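Local coordinates for RagB/SusD domain protein (Flavobacterium johnsoniae, PDB 5J90) that binds chitin as a SusD-like protein and probably serves as a surface glycan-binding lipoprotein in the conversion of chitin by this bacterium, at residues Ser273-Tyr278 and Lys424-Phe429; Gln279-Ala284 and Ala363-Arg368; Thr381-Ala386 and Asn402-Trp407; Asp398-Val403 and Lys446-Leu451. All coordinates share one frame; numbering follows the deposited sequence.

Contact 1: residues Ser273-Tyr278 and Lys424-Phe429; sequences SIMKGY and KWIAGF
Ile274, Met275 and Tyr278 meet Trp425 and Ile426 in a buried, wholly apolar contact that joins the last turn of helix 269-277 to the end of helix 413-428, within the largely helical SusD-like fold. The two short axes run almost perpendicular, 97° apart, and pass at 11.6 Å, a separation bridged by side chains. Ile274 meets both partners of the other helix. Its CD1 lies against the six-membered part of the indole, 3.6 Å from Trp425 CZ3. Its CG1 lies beside the backbone N (chi1 -67°), which leaves CG2 anti to that N and puts it 4.0 Å from Ile426 CD1. Ile426 likewise uses both branches: CD1 also comes to the edge of the Tyr278 ring, 4.1 Å from CD2, and CG2 meets the methyl of Met275, whose chain bends at chi3 (73°) and runs past Ile426 in the opposite direction. An alanine at Ile274 would take away both branches and is likely to leave a gap beside Trp425 CZ3 and Ile426 CD1, giving the indole room to shift. The polar ends of the aromatic residues are engaged away from this interface, Trp425 NE1 with Ser61 O and Tyr278 OH with Val403 O. No hydrogen bond spans the two helix ends, and their mutual fit therefore rests on the shapes of branched and aromatic side chains.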
loop_
_atom_site.group_PDB
_atom_site.type_symbol
_atom_site.label_atom_id
_atom_site.label_comp_id
_atom_site.label_asym_id
_atom_site.label_seq_id
_atom_site.Cartn_x
_atom_site.Cartn_y
_atom_site.Cartn_z
ATOM N N SER A 273 -16.353 -2.558 -26.861
ATOM C CA SER A 273 -17.465 -2.670 -25.923
ATOM C C SER A 273 -17.988 -1.308 -25.473
ATOM O O SER A 273 -19.198 -1.036 -25.511
ATOM C CB SER A 273 -17.038 -3.496 -24.702
ATOM O OG SER A 273 -18.076 -3.522 -23.739
ATOM N N ILE A 274 -17.079 -0.445 -25.045
ATOM C CA ILE A 274 -17.469 0.841 -24.490
ATOM C C ILE A 274 -17.935 1.827 -25.560
ATOM O O ILE A 274 -18.998 2.432 -25.428
ATOM C CB ILE A 274 -16.335 1.417 -23.617
ATOM C CG1 ILE A 274 -16.157 0.525 -22.383
ATOM C CG2 ILE A 274 -16.636 2.854 -23.217
ATOM C CD1 ILE A 274 -14.968 0.893 -21.492
ATOM N N MET A 275 -17.154 1.993 -26.620
ATOM C CA MET A 275 -17.509 2.991 -27.627
ATOM C C MET A 275 -18.703 2.572 -28.502
ATOM O O MET A 275 -19.543 3.411 -28.837
ATOM C CB MET A 275 -16.283 3.430 -28.444
ATOM C CG MET A 275 -15.222 4.119 -27.564
ATOM S SD MET A 275 -13.948 5.031 -28.462
ATOM C CE MET A 275 -14.897 6.448 -29.015
ATOM N N LYS A 276 -18.800 1.288 -28.841
ATOM C CA LYS A 276 -19.992 0.803 -29.549
ATOM C C LYS A 276 -21.227 0.890 -28.661
ATOM O O LYS A 276 -22.307 1.256 -29.125
ATOM C CB LYS A 276 -19.817 -0.641 -30.009
ATOM C CG LYS A 276 -19.101 -0.823 -31.323
ATOM C CD LYS A 276 -19.318 -2.254 -31.794
ATOM C CE LYS A 276 -18.939 -2.461 -33.244
ATOM N NZ LYS A 276 -18.899 -3.919 -33.558
ATOM N N GLY A 277 -21.080 0.541 -27.385
ATOM C CA GLY A 277 -22.204 0.585 -26.463
ATOM C C GLY A 277 -22.827 1.966 -26.416
ATOM O O GLY A 277 -24.053 2.120 -26.428
ATOM N N TYR A 278 -21.973 2.982 -26.371
ATOM C CA TYR A 278 -22.425 4.366 -26.324
ATOM C C TYR A 278 -22.723 4.951 -27.705
ATOM O O TYR A 278 -23.149 6.095 -27.799
ATOM C CB TYR A 278 -21.364 5.248 -25.660
ATOM C CG TYR A 278 -21.220 5.118 -24.152
ATOM C CD1 TYR A 278 -22.267 4.676 -23.345
ATOM C CD2 TYR A 278 -20.027 5.476 -23.533
ATOM C CE1 TYR A 278 -22.120 4.585 -21.959
ATOM C CE2 TYR A 278 -19.873 5.389 -22.161
ATOM C CZ TYR A 278 -20.914 4.944 -21.376
ATOM O OH TYR A 278 -20.740 4.874 -20.004
ATOM N N LYS A 424 -13.189 10.246 -19.153
ATOM C CA LYS A 424 -11.789 10.645 -19.164
ATOM C C LYS A 424 -10.968 9.663 -20.009
ATOM O O LYS A 424 -10.139 10.061 -20.845
ATOM C CB LYS A 424 -11.304 10.652 -17.714
ATOM C CG LYS A 424 -9.984 11.318 -17.464
ATOM C CD LYS A 424 -9.731 11.283 -15.950
ATOM C CE LYS A 424 -8.430 11.931 -15.582
ATOM N NZ LYS A 424 -8.068 11.523 -14.192
ATOM N N TRP A 425 -11.224 8.379 -19.799
ATOM C CA TRP A 425 -10.563 7.307 -20.531
ATOM C C TRP A 425 -10.836 7.431 -22.039
ATOM O O TRP A 425 -9.910 7.354 -22.848
ATOM C CB TRP A 425 -11.048 5.980 -19.952
ATOM C CG TRP A 425 -10.513 4.685 -20.523
ATOM C CD1 TRP A 425 -9.408 3.993 -20.104
ATOM C CD2 TRP A 425 -11.138 3.867 -21.524
ATOM N NE1 TRP A 425 -9.285 2.821 -20.809
ATOM C CE2 TRP A 425 -10.329 2.721 -21.695
ATOM C CE3 TRP A 425 -12.290 4.003 -22.310
ATOM C CZ2 TRP A 425 -10.643 1.709 -22.603
ATOM C CZ3 TRP A 425 -12.594 2.999 -23.223
ATOM C CH2 TRP A 425 -11.774 1.869 -23.361
ATOM N N ILE A 426 -12.090 7.655 -22.423
ATOM C CA ILE A 426 -12.381 7.819 -23.851
ATOM C C ILE A 426 -11.641 9.035 -24.418
ATOM O O ILE A 426 -11.033 8.955 -25.488
ATOM C CB ILE A 426 -13.899 7.938 -24.150
ATOM C CG1 ILE A 426 -14.636 6.670 -23.722
ATOM C CG2 ILE A 426 -14.130 8.197 -25.651
ATOM C CD1 ILE A 426 -16.168 6.807 -23.725
ATOM N N ALA A 427 -11.693 10.159 -23.707
ATOM C CA ALA A 427 -11.093 11.400 -24.188
ATOM C C ALA A 427 -9.576 11.322 -24.369
ATOM O O ALA A 427 -9.019 12.006 -25.232
ATOM C CB ALA A 427 -11.465 12.564 -23.261
ATOM N N GLY A 428 -8.904 10.503 -23.553
ATOM C CA GLY A 428 -7.450 10.476 -23.549
ATOM C C GLY A 428 -6.812 9.567 -24.585
ATOM O O GLY A 428 -5.594 9.561 -24.706
ATOM N N PHE A 429 -7.621 8.813 -25.331
ATOM C CA PHE A 429 -7.099 7.937 -26.373
ATOM C C PHE A 429 -6.277 8.774 -27.353
ATOM O O PHE A 429 -6.687 9.888 -27.697
ATOM C CB PHE A 429 -8.264 7.249 -27.094
ATOM C CG PHE A 429 -7.827 6.302 -28.176
ATOM C CD1 PHE A 429 -7.767 6.725 -29.502
ATOM C CD2 PHE A 429 -7.472 4.996 -27.874
ATOM C CE1 PHE A 429 -7.356 5.860 -30.502
ATOM C CE2 PHE A 429 -7.059 4.127 -28.875
ATOM C CZ PHE A 429 -7.002 4.566 -30.191
#

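Contact 2: residues Gln279-Ala284 and Ala363-Arg368; sequences QDPRIA and ASFDQR
Arg282 and Arg368 mark the nearest backbone approach, their CA atoms 6.7 Å apart, where a turn comes up against the last turns of helix 353-368. The turn begins at Gln279, whose positive phi closes helix 269-277 in a Schellman motif; a type I beta turn from Asp280 to Ile283 follows and leads into helix 283-286. Asp280 OD1 caps that entry by accepting from Arg282 N on its anti side. The same carboxylate holds the side chain of Arg282 in a bidentate, side-on salt bridge through NE and NH2: NE lies on the syn lone pair of OD1 in a nearly straight bond (176°), and NH2 bonds to Asp280 OD2 at 2.8 Å. With its chain bent at chi3 (-71°), the guanidinium also points NH1 at Ser364, donating to OG at 2.8 Å within its own plane. Phe365 CE1 stands over one face of the group, 3.6 Å from Arg282 CZ, the ring plane turned 50° from it. Pro281 CG packs on the other part of that ring, 3.5 Å from Phe365 CE2, and the aliphatic CG of Arg282 rests on CG of Arg368. A methionine in place of Arg282 would probably leave the buried Asp280 carboxylate without its countercharge and Ser364 OG without this donor. Around the site, Gln423 OE1 takes a further bond from Arg282 NH2, and Ile426 also packs on Arg282, so that the turn between helices 269-277 and 283-286 is wedged between helix 353-368 and helix 413-428.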
loop_
_atom_site.group_PDB
_atom_site.type_symbol
_atom_site.label_atom_id
_atom_site.label_comp_id
_atom_site.label_asym_id
_atom_site.label_seq_id
_atom_site.Cartn_x
_atom_site.Cartn_y
_atom_site.Cartn_z
ATOM N N GLN A 279 -22.487 4.177 -28.764
ATOM C CA GLN A 279 -22.581 4.688 -30.139
ATOM C C GLN A 279 -21.831 6.011 -30.254
ATOM O O GLN A 279 -22.334 7.005 -30.775
ATOM C CB GLN A 279 -24.041 4.852 -30.571
ATOM C CG GLN A 279 -24.795 3.537 -30.653
ATOM C CD GLN A 279 -26.227 3.718 -31.118
ATOM O OE1 GLN A 279 -26.541 4.661 -31.846
ATOM N NE2 GLN A 279 -27.104 2.817 -30.692
ATOM N N ASP A 280 -20.607 6.001 -29.738
ATOM C CA ASP A 280 -19.815 7.204 -29.579
ATOM C C ASP A 280 -19.265 7.654 -30.931
ATOM O O ASP A 280 -18.541 6.902 -31.578
ATOM C CB ASP A 280 -18.673 6.870 -28.611
ATOM C CG ASP A 280 -17.978 8.095 -28.075
ATOM O OD1 ASP A 280 -17.660 9.002 -28.861
ATOM O OD2 ASP A 280 -17.745 8.148 -26.840
ATOM N N PRO A 281 -19.590 8.887 -31.356
ATOM C CA PRO A 281 -19.139 9.340 -32.679
ATOM C C PRO A 281 -17.625 9.529 -32.777
ATOM O O PRO A 281 -17.104 9.658 -33.885
ATOM C CB PRO A 281 -19.859 10.681 -32.862
ATOM C CG PRO A 281 -20.140 11.153 -31.478
ATOM C CD PRO A 281 -20.407 9.906 -30.674
ATOM N N ARG A 282 -16.920 9.540 -31.647
ATOM C CA ARG A 282 -15.462 9.640 -31.685
ATOM C C ARG A 282 -14.817 8.371 -32.233
ATOM O O ARG A 282 -13.641 8.377 -32.592
ATOM C CB ARG A 282 -14.906 9.974 -30.292
ATOM C CG ARG A 282 -15.235 11.395 -29.857
ATOM C CD ARG A 282 -14.905 11.635 -28.376
ATOM N NE ARG A 282 -15.834 10.925 -27.500
ATOM C CZ ARG A 282 -15.903 11.106 -26.183
ATOM N NH1 ARG A 282 -15.092 11.978 -25.592
ATOM N NH2 ARG A 282 -16.783 10.425 -25.469
ATOM N N ILE A 283 -15.593 7.295 -32.328
ATOM C CA ILE A 283 -15.062 6.011 -32.762
ATOM C C ILE A 283 -14.473 6.095 -34.171
ATOM O O ILE A 283 -13.510 5.402 -34.485
ATOM C CB ILE A 283 -16.143 4.908 -32.688
ATOM C CG1 ILE A 283 -15.518 3.518 -32.597
ATOM C CG2 ILE A 283 -17.104 5.005 -33.871
ATOM C CD1 ILE A 283 -16.538 2.435 -32.297
ATOM N N ALA A 284 -15.038 6.972 -34.999
ATOM C CA ALA A 284 -14.678 7.030 -36.413
ATOM C C ALA A 284 -13.279 7.589 -36.648
ATOM O O ALA A 284 -12.601 7.185 -37.587
ATOM C CB ALA A 284 -15.711 7.829 -37.191
ATOM N N ALA A 363 -15.733 19.352 -24.410
ATOM C CA ALA A 363 -14.380 19.700 -24.836
ATOM C C ALA A 363 -13.789 18.614 -25.735
ATOM O O ALA A 363 -13.180 18.918 -26.772
ATOM C CB ALA A 363 -13.478 19.934 -23.627
ATOM N N SER A 364 -13.961 17.355 -25.346
ATOM C CA SER A 364 -13.446 16.245 -26.134
ATOM C C SER A 364 -14.151 16.121 -27.494
ATOM O O SER A 364 -13.490 15.919 -28.514
ATOM C CB SER A 364 -13.546 14.935 -25.343
ATOM O OG SER A 364 -13.056 13.851 -26.111
ATOM N N PHE A 365 -15.479 16.224 -27.503
ATOM C CA PHE A 365 -16.229 16.194 -28.763
ATOM C C PHE A 365 -15.736 17.302 -29.689
ATOM O O PHE A 365 -15.504 17.060 -30.884
ATOM C CB PHE A 365 -17.735 16.347 -28.519
ATOM C CG PHE A 365 -18.477 15.043 -28.353
ATOM C CD1 PHE A 365 -18.118 14.123 -27.370
ATOM C CD2 PHE A 365 -19.573 14.752 -29.157
ATOM C CE1 PHE A 365 -18.820 12.936 -27.214
ATOM C CE2 PHE A 365 -20.275 13.570 -29.006
ATOM C CZ PHE A 365 -19.903 12.659 -28.029
ATOM N N ASP A 366 -15.568 18.511 -29.156
ATOM C CA ASP A 366 -15.069 19.625 -29.955
ATOM C C ASP A 366 -13.661 19.345 -30.469
ATOM O O ASP A 366 -13.344 19.627 -31.632
ATOM C CB ASP A 366 -15.083 20.923 -29.148
ATOM C CG ASP A 366 -16.485 21.430 -28.870
ATOM O OD1 ASP A 366 -17.445 20.969 -29.527
ATOM O OD2 ASP A 366 -16.619 22.307 -27.994
ATOM N N GLN A 367 -12.817 18.778 -29.608
ATOM C CA GLN A 367 -11.444 18.489 -29.980
ATOM C C GLN A 367 -11.383 17.517 -31.156
ATOM O O GLN A 367 -10.518 17.646 -32.038
ATOM C CB GLN A 367 -10.674 17.922 -28.787
ATOM C CG GLN A 367 -9.192 17.833 -29.047
ATOM C CD GLN A 367 -8.395 17.410 -27.836
ATOM O OE1 GLN A 367 -8.857 16.621 -27.003
ATOM N NE2 GLN A 367 -7.180 17.922 -27.737
ATOM N N ARG A 368 -12.307 16.561 -31.177
ATOM C CA ARG A 368 -12.320 15.535 -32.218
ATOM C C ARG A 368 -13.176 15.925 -33.426
ATOM O O ARG A 368 -13.249 15.180 -34.396
ATOM C CB ARG A 368 -12.797 14.196 -31.643
ATOM C CG ARG A 368 -12.081 13.769 -30.367
ATOM C CD ARG A 368 -10.578 13.673 -30.545
ATOM N NE ARG A 368 -9.972 13.087 -29.350
ATOM C CZ ARG A 368 -8.747 12.590 -29.297
ATOM N NH1 ARG A 368 -7.968 12.597 -30.373
ATOM N NH2 ARG A 368 -8.302 12.071 -28.163
#

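Contact 3: residues Thr381-Ala386 and Asn402-Trp407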
loop_
_atom_site.group_PDB
_atom_site.type_symbol
_atom_site.label_atom_id
_atom_site.label_comp_id
_atom_site.label_asym_id
_atom_site.label_seq_id
_atom_site.Cartn_x
_atom_site.Cartn_y
_atom_site.Cartn_z
ATOM N N THR A 381 -29.478 5.565 -21.111
ATOM C CA THR A 381 -29.874 4.221 -21.502
ATOM C C THR A 381 -28.701 3.388 -22.009
ATOM O O THR A 381 -28.499 2.264 -21.556
ATOM C CB THR A 381 -30.987 4.252 -22.577
ATOM O OG1 THR A 381 -32.152 4.883 -22.029
ATOM C CG2 THR A 381 -31.340 2.845 -23.022
ATOM N N LYS A 382 -27.935 3.942 -22.946
ATOM C CA LYS A 382 -26.843 3.194 -23.565
ATOM C C LYS A 382 -25.742 2.851 -22.562
ATOM O O LYS A 382 -25.348 3.678 -21.740
ATOM C CB LYS A 382 -26.256 3.958 -24.751
ATOM C CG LYS A 382 -27.259 4.255 -25.871
ATOM C CD LYS A 382 -26.543 4.752 -27.116
ATOM C CE LYS A 382 -27.518 5.194 -28.200
ATOM N NZ LYS A 382 -28.170 6.483 -27.850
ATOM N N THR A 383 -25.276 1.612 -22.648
ATOM C CA THR A 383 -24.204 1.114 -21.784
ATOM C C THR A 383 -23.303 0.198 -22.595
ATOM O O THR A 383 -23.557 -0.051 -23.772
ATOM C CB THR A 383 -24.732 0.343 -20.547
ATOM O OG1 THR A 383 -25.684 -0.649 -20.960
ATOM C CG2 THR A 383 -25.382 1.293 -19.542
ATOM N N ALA A 384 -22.235 -0.298 -21.973
ATOM C CA ALA A 384 -21.251 -1.110 -22.690
ATOM C C ALA A 384 -21.883 -2.319 -23.376
ATOM O O ALA A 384 -22.803 -2.937 -22.837
ATOM C CB ALA A 384 -20.124 -1.554 -21.740
ATOM N N ALA A 385 -21.372 -2.644 -24.560
ATOM C CA ALA A 385 -21.881 -3.759 -25.362
ATOM C C ALA A 385 -21.135 -5.067 -25.106
ATOM O O ALA A 385 -19.955 -5.074 -24.751
ATOM C CB ALA A 385 -21.803 -3.413 -26.839
ATOM N N ALA A 386 -21.819 -6.187 -25.310
ATOM C CA ALA A 386 -21.158 -7.479 -25.245
ATOM C C ALA A 386 -20.079 -7.554 -26.315
ATOM O O ALA A 386 -20.206 -6.956 -27.391
ATOM C CB ALA A 386 -22.166 -8.614 -25.421
ATOM N N ASN A 402 -20.634 -1.180 -16.908
ATOM C CA ASN A 402 -22.082 -1.090 -17.044
ATOM C C ASN A 402 -22.615 0.159 -16.378
ATOM O O ASN A 402 -23.147 0.131 -15.271
ATOM C CB ASN A 402 -22.727 -2.369 -16.514
ATOM C CG ASN A 402 -22.202 -3.602 -17.225
ATOM O OD1 ASN A 402 -21.989 -3.584 -18.442
ATOM N ND2 ASN A 402 -21.963 -4.671 -16.473
ATOM N N VAL A 403 -22.424 1.269 -17.076
ATOM C CA VAL A 403 -22.799 2.587 -16.600
ATOM C C VAL A 403 -23.189 3.424 -17.818
ATOM O O VAL A 403 -22.609 3.271 -18.898
ATOM C CB VAL A 403 -21.621 3.248 -15.824
ATOM C CG1 VAL A 403 -20.427 3.485 -16.739
ATOM C CG2 VAL A 403 -22.054 4.536 -15.163
ATOM N N THR A 404 -24.177 4.293 -17.657
ATOM C CA THR A 404 -24.587 5.171 -18.742
ATOM C C THR A 404 -23.790 6.471 -18.703
ATOM O O THR A 404 -23.060 6.745 -17.746
ATOM C CB THR A 404 -26.078 5.532 -18.639
ATOM O OG1 THR A 404 -26.300 6.239 -17.417
ATOM C CG2 THR A 404 -26.933 4.280 -18.662
ATOM N N VAL A 405 -23.953 7.292 -19.731
ATOM C CA VAL A 405 -23.275 8.575 -19.774
ATOM C C VAL A 405 -23.931 9.602 -18.852
ATOM O O VAL A 405 -23.243 10.323 -18.133
ATOM C CB VAL A 405 -23.216 9.147 -21.208
ATOM C CG1 VAL A 405 -22.575 10.523 -21.190
ATOM C CG2 VAL A 405 -22.435 8.221 -22.127
ATOM N N ALA A 406 -25.264 9.666 -18.870
ATOM C CA ALA A 406 -25.994 10.736 -18.192
ATOM C C ALA A 406 -25.679 10.852 -16.705
ATOM O O ALA A 406 -25.650 9.852 -15.985
ATOM C CB ALA A 406 -27.504 10.562 -18.393
ATOM N N TRP A 407 -25.463 12.083 -16.259
ATOM C CA TRP A 407 -25.256 12.346 -14.844
ATOM C C TRP A 407 -26.534 12.081 -14.068
ATOM O O TRP A 407 -27.629 12.464 -14.489
ATOM C CB TRP A 407 -24.823 13.792 -14.621
ATOM C CG TRP A 407 -24.346 14.048 -13.224
ATOM C CD1 TRP A 407 -25.059 14.591 -12.190
ATOM C CD2 TRP A 407 -23.044 13.756 -12.706
ATOM N NE1 TRP A 407 -24.274 14.653 -11.058
ATOM C CE2 TRP A 407 -23.032 14.156 -11.356
ATOM C CE3 TRP A 407 -21.885 13.205 -13.260
ATOM C CZ2 TRP A 407 -21.907 14.013 -10.549
ATOM C CZ3 TRP A 407 -20.766 13.065 -12.456
ATOM C CH2 TRP A 407 -20.785 13.473 -11.120
HETATM O O HOH W 1 -25.402 6.395 -22.104
HETATM O O HOH W 2 -23.686 -2.811 -20.235
#
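Thr383 and Thr404 face each other through their methyl groups, the two side chains crossing at a slant. In both, OG1 sits between the backbone N and the carbonyl carbon (chi1 50° in Thr383, 62° in Thr404), which leaves CG2 anti to the carbonyl carbon and turns the methyls inward; in this conformer of Thr383, one of two, its CG2 lies 3.5 Å from Thr404 CG2. The methyl of Thr383 also lies 3.5 Å from Val403 O, and that of Thr404 sits near Lys382 O. The hydroxyls take other directions: Thr404 OG1 bonds to Asn380 OD1, and Thr383 OG1 turns to a water.

Both segments belong to the long irregular connection between helix 373-378 and helix 413-428, which doubles back on itself here. Over the touching parts the chain directions are 125° apart, and with no direct hydrogen bond between them this is not a beta pairing. Instead, Thr404 CA makes a CH...O contact to Lys382 O at 3.4 Å, and water carries the polar links. One water bridges Lys382 O and Val405 N, accepting from the latter at 2.9 Å, so it joins two backbone groups that do not reach each other. A second donates both to Ala384 O and to Asn402 OD1, the last at 2.6 Å, and in this conformer of Thr383 accepts from OG1; three partners probably hold it between a hydroxyl, a backbone carbonyl and a side-chain amide. Thr404 O and Ala406 O both accept from Lys419 NZ of helix 413-428.

Contact 4: residues Asp398-Val403 and Lys446-Leu451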
loop_
_atom_site.group_PDB
_atom_site.type_symbol
_atom_site.label_atom_id
_atom_site.label_comp_id
_atom_site.label_asym_id
_atom_site.label_seq_id
_atom_site.Cartn_x
_atom_site.Cartn_y
_atom_site.Cartn_z
ATOM N N ASP A 398 -19.537 -10.887 -21.758
ATOM C CA ASP A 398 -20.577 -9.931 -21.398
ATOM C C ASP A 398 -19.888 -8.610 -21.071
ATOM O O ASP A 398 -18.725 -8.598 -20.660
ATOM C CB ASP A 398 -21.346 -10.395 -20.155
ATOM C CG ASP A 398 -22.143 -11.664 -20.388
ATOM O OD1 ASP A 398 -22.498 -11.946 -21.550
ATOM O OD2 ASP A 398 -22.427 -12.371 -19.396
ATOM N N PRO A 399 -20.599 -7.492 -21.237
ATOM C CA PRO A 399 -19.989 -6.199 -20.911
ATOM C C PRO A 399 -19.666 -6.091 -19.423
ATOM O O PRO A 399 -20.338 -6.711 -18.595
ATOM C CB PRO A 399 -21.080 -5.194 -21.290
ATOM C CG PRO A 399 -22.360 -5.972 -21.195
ATOM C CD PRO A 399 -22.016 -7.363 -21.627
ATOM N N VAL A 400 -18.637 -5.312 -19.093
ATOM C CA VAL A 400 -18.269 -5.082 -17.694
ATOM C C VAL A 400 -18.397 -3.626 -17.238
ATOM O O VAL A 400 -18.603 -3.381 -16.052
ATOM C CB VAL A 400 -16.842 -5.602 -17.361
ATOM C CG1 VAL A 400 -16.796 -7.122 -17.450
ATOM C CG2 VAL A 400 -15.789 -4.969 -18.268
ATOM N N ASN A 401 -18.263 -2.658 -18.148
ATOM C CA ASN A 401 -18.380 -1.257 -17.738
ATOM C C ASN A 401 -19.829 -0.818 -17.897
ATOM O O ASN A 401 -20.221 -0.194 -18.896
ATOM C CB ASN A 401 -17.428 -0.340 -18.522
ATOM C CG ASN A 401 -17.140 0.960 -17.783
ATOM O OD1 ASN A 401 -16.771 0.946 -16.608
ATOM N ND2 ASN A 401 -17.325 2.084 -18.453
ATOM N N ASN A 402 -20.634 -1.180 -16.908
ATOM C CA ASN A 402 -22.082 -1.090 -17.044
ATOM C C ASN A 402 -22.615 0.159 -16.378
ATOM O O ASN A 402 -23.147 0.131 -15.271
ATOM C CB ASN A 402 -22.727 -2.369 -16.514
ATOM C CG ASN A 402 -22.202 -3.602 -17.225
ATOM O OD1 ASN A 402 -21.989 -3.584 -18.442
ATOM N ND2 ASN A 402 -21.963 -4.671 -16.473
ATOM N N VAL A 403 -22.424 1.269 -17.076
ATOM C CA VAL A 403 -22.799 2.587 -16.600
ATOM C C VAL A 403 -23.189 3.424 -17.818
ATOM O O VAL A 403 -22.609 3.271 -18.898
ATOM C CB VAL A 403 -21.621 3.248 -15.824
ATOM C CG1 VAL A 403 -20.427 3.485 -16.739
ATOM C CG2 VAL A 403 -22.054 4.536 -15.163
ATOM N N LYS A 446 -14.188 -0.268 -15.968
ATOM C CA LYS A 446 -14.045 -1.713 -15.856
ATOM C C LYS A 446 -13.520 -2.261 -17.186
ATOM O O LYS A 446 -14.000 -1.875 -18.254
ATOM C CB LYS A 446 -15.388 -2.374 -15.512
ATOM C CG LYS A 446 -16.097 -1.794 -14.287
ATOM C CD LYS A 446 -15.262 -1.894 -13.023
ATOM C CE LYS A 446 -15.083 -3.334 -12.577
ATOM N NZ LYS A 446 -14.524 -3.412 -11.191
ATOM N N LEU A 447 -12.533 -3.150 -17.105
ATOM C CA LEU A 447 -11.890 -3.742 -18.280
ATOM C C LEU A 447 -12.026 -5.262 -18.287
ATOM O O LEU A 447 -12.127 -5.897 -17.238
ATOM C CB LEU A 447 -10.399 -3.369 -18.313
ATOM C CG LEU A 447 -10.046 -1.879 -18.349
ATOM C CD1 LEU A 447 -8.532 -1.684 -18.278
ATOM C CD2 LEU A 447 -10.623 -1.193 -19.589
ATOM N N PHE A 448 -12.003 -5.863 -19.472
ATOM C CA PHE A 448 -12.055 -7.323 -19.555
ATOM C C PHE A 448 -10.776 -7.943 -19.000
ATOM O O PHE A 448 -9.675 -7.577 -19.412
ATOM C CB PHE A 448 -12.237 -7.783 -21.008
ATOM C CG PHE A 448 -13.518 -7.316 -21.650
ATOM C CD1 PHE A 448 -14.741 -7.502 -21.019
ATOM C CD2 PHE A 448 -13.498 -6.709 -22.894
ATOM C CE1 PHE A 448 -15.918 -7.084 -21.617
ATOM C CE2 PHE A 448 -14.672 -6.285 -23.496
ATOM C CZ PHE A 448 -15.878 -6.475 -22.860
ATOM N N PRO A 449 -10.909 -8.910 -18.081
ATOM C CA PRO A 449 -9.721 -9.588 -17.546
ATOM C C PRO A 449 -9.034 -10.459 -18.598
ATOM O O PRO A 449 -9.680 -10.946 -19.530
ATOM C CB PRO A 449 -10.289 -10.458 -16.420
ATOM C CG PRO A 449 -11.734 -10.662 -16.789
ATOM C CD PRO A 449 -12.145 -9.349 -17.410
ATOM N N VAL A 450 -7.730 -10.661 -18.464
ATOM C CA VAL A 450 -7.028 -11.550 -19.387
ATOM C C VAL A 450 -7.532 -12.982 -19.221
ATOM O O VAL A 450 -8.044 -13.354 -18.164
ATOM C CB VAL A 450 -5.483 -11.505 -19.218
ATOM C CG1 VAL A 450 -4.955 -10.101 -19.501
ATOM C CG2 VAL A 450 -5.053 -11.998 -17.829
ATOM N N LEU A 451 -7.397 -13.774 -20.282
ATOM C CA LEU A 451 -7.780 -15.185 -20.262
ATOM C C LEU A 451 -6.568 -16.076 -20.042
ATOM O O LEU A 451 -6.708 -17.225 -19.623
ATOM C CB LEU A 451 -8.468 -15.569 -21.572
ATOM C CG LEU A 451 -9.795 -14.854 -21.795
ATOM C CD1 LEU A 451 -10.374 -15.198 -23.168
ATOM C CD2 LEU A 451 -10.774 -15.201 -20.688
#
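Asn401 and Lys446 supply the one direct hydrogen bond here: Lys446 N donates to Asn401 OD1 at 2.9 Å, with an angle of 154° at the hydrogen. The donor stands well above the amide's carbonyl plane, 52° out of it. Asn401 CG is anti to the backbone N (chi1 -158°), a setting that swings the amide across to the Lys446 backbone. The same amide is held from helix 413-428, since Gln418 NE2 also bonds to OD1 and Thr422 OG1 pairs with ND2; these two further bonds probably fix the rotation of the group.

Neither segment is helix or strand. Asn401 is the centre of an inverse gamma turn, closed by a weak bond from Asn402 N to Val400 O, and the two loops, one leading to helix 413-428 and the other following helix 432-442, pass in roughly opposite directions.

Apolar packing joins Val400 to Phe448, with Val400 CG2 3.9 Å from CD1 of the Phe448 ring. Ser273 and Ala269 of helix 269-277 also pack against Phe448.

A third kind of approach is van der Waals contact of side-chain carbons with backbone oxygens. Val400 CG2 lies 3.6 Å from Lys446 O, and Lys446 CB rests 3.4 Å from Val400 O. At the rim of the phenyl ring, Asp398 O lies near the ring plane, 3.3 Å from Phe448 CE1.

How the contacts relate
Contacts 1 and 3 each touch all the others. Contact 2 continues from contact 1 with centres 9 Å apart: Met275 O probably accepts from Asp280 N, Phe429 O from Arg368 NH2 (2.8 Å), and Met275 CE packs against Ile283 N. Contact 3 lies about 11 Å from contact 1, centre to centre, tied by Ser273 OG to Ala385 O (2.6 Å). Val403 and Asn402 belong to both contacts 3 and 4, so the bond that Val403 receives from contact 1 reaches all three. Ala384 and Pro399 further join contacts 3 and 4. Contacts 2 and 3 meet more lightly, Gln279 NE2 packing on Lys382 CE (3.5 Å), whereas contacts 2 and 4 stay about 10 Å apart at their nearest atoms.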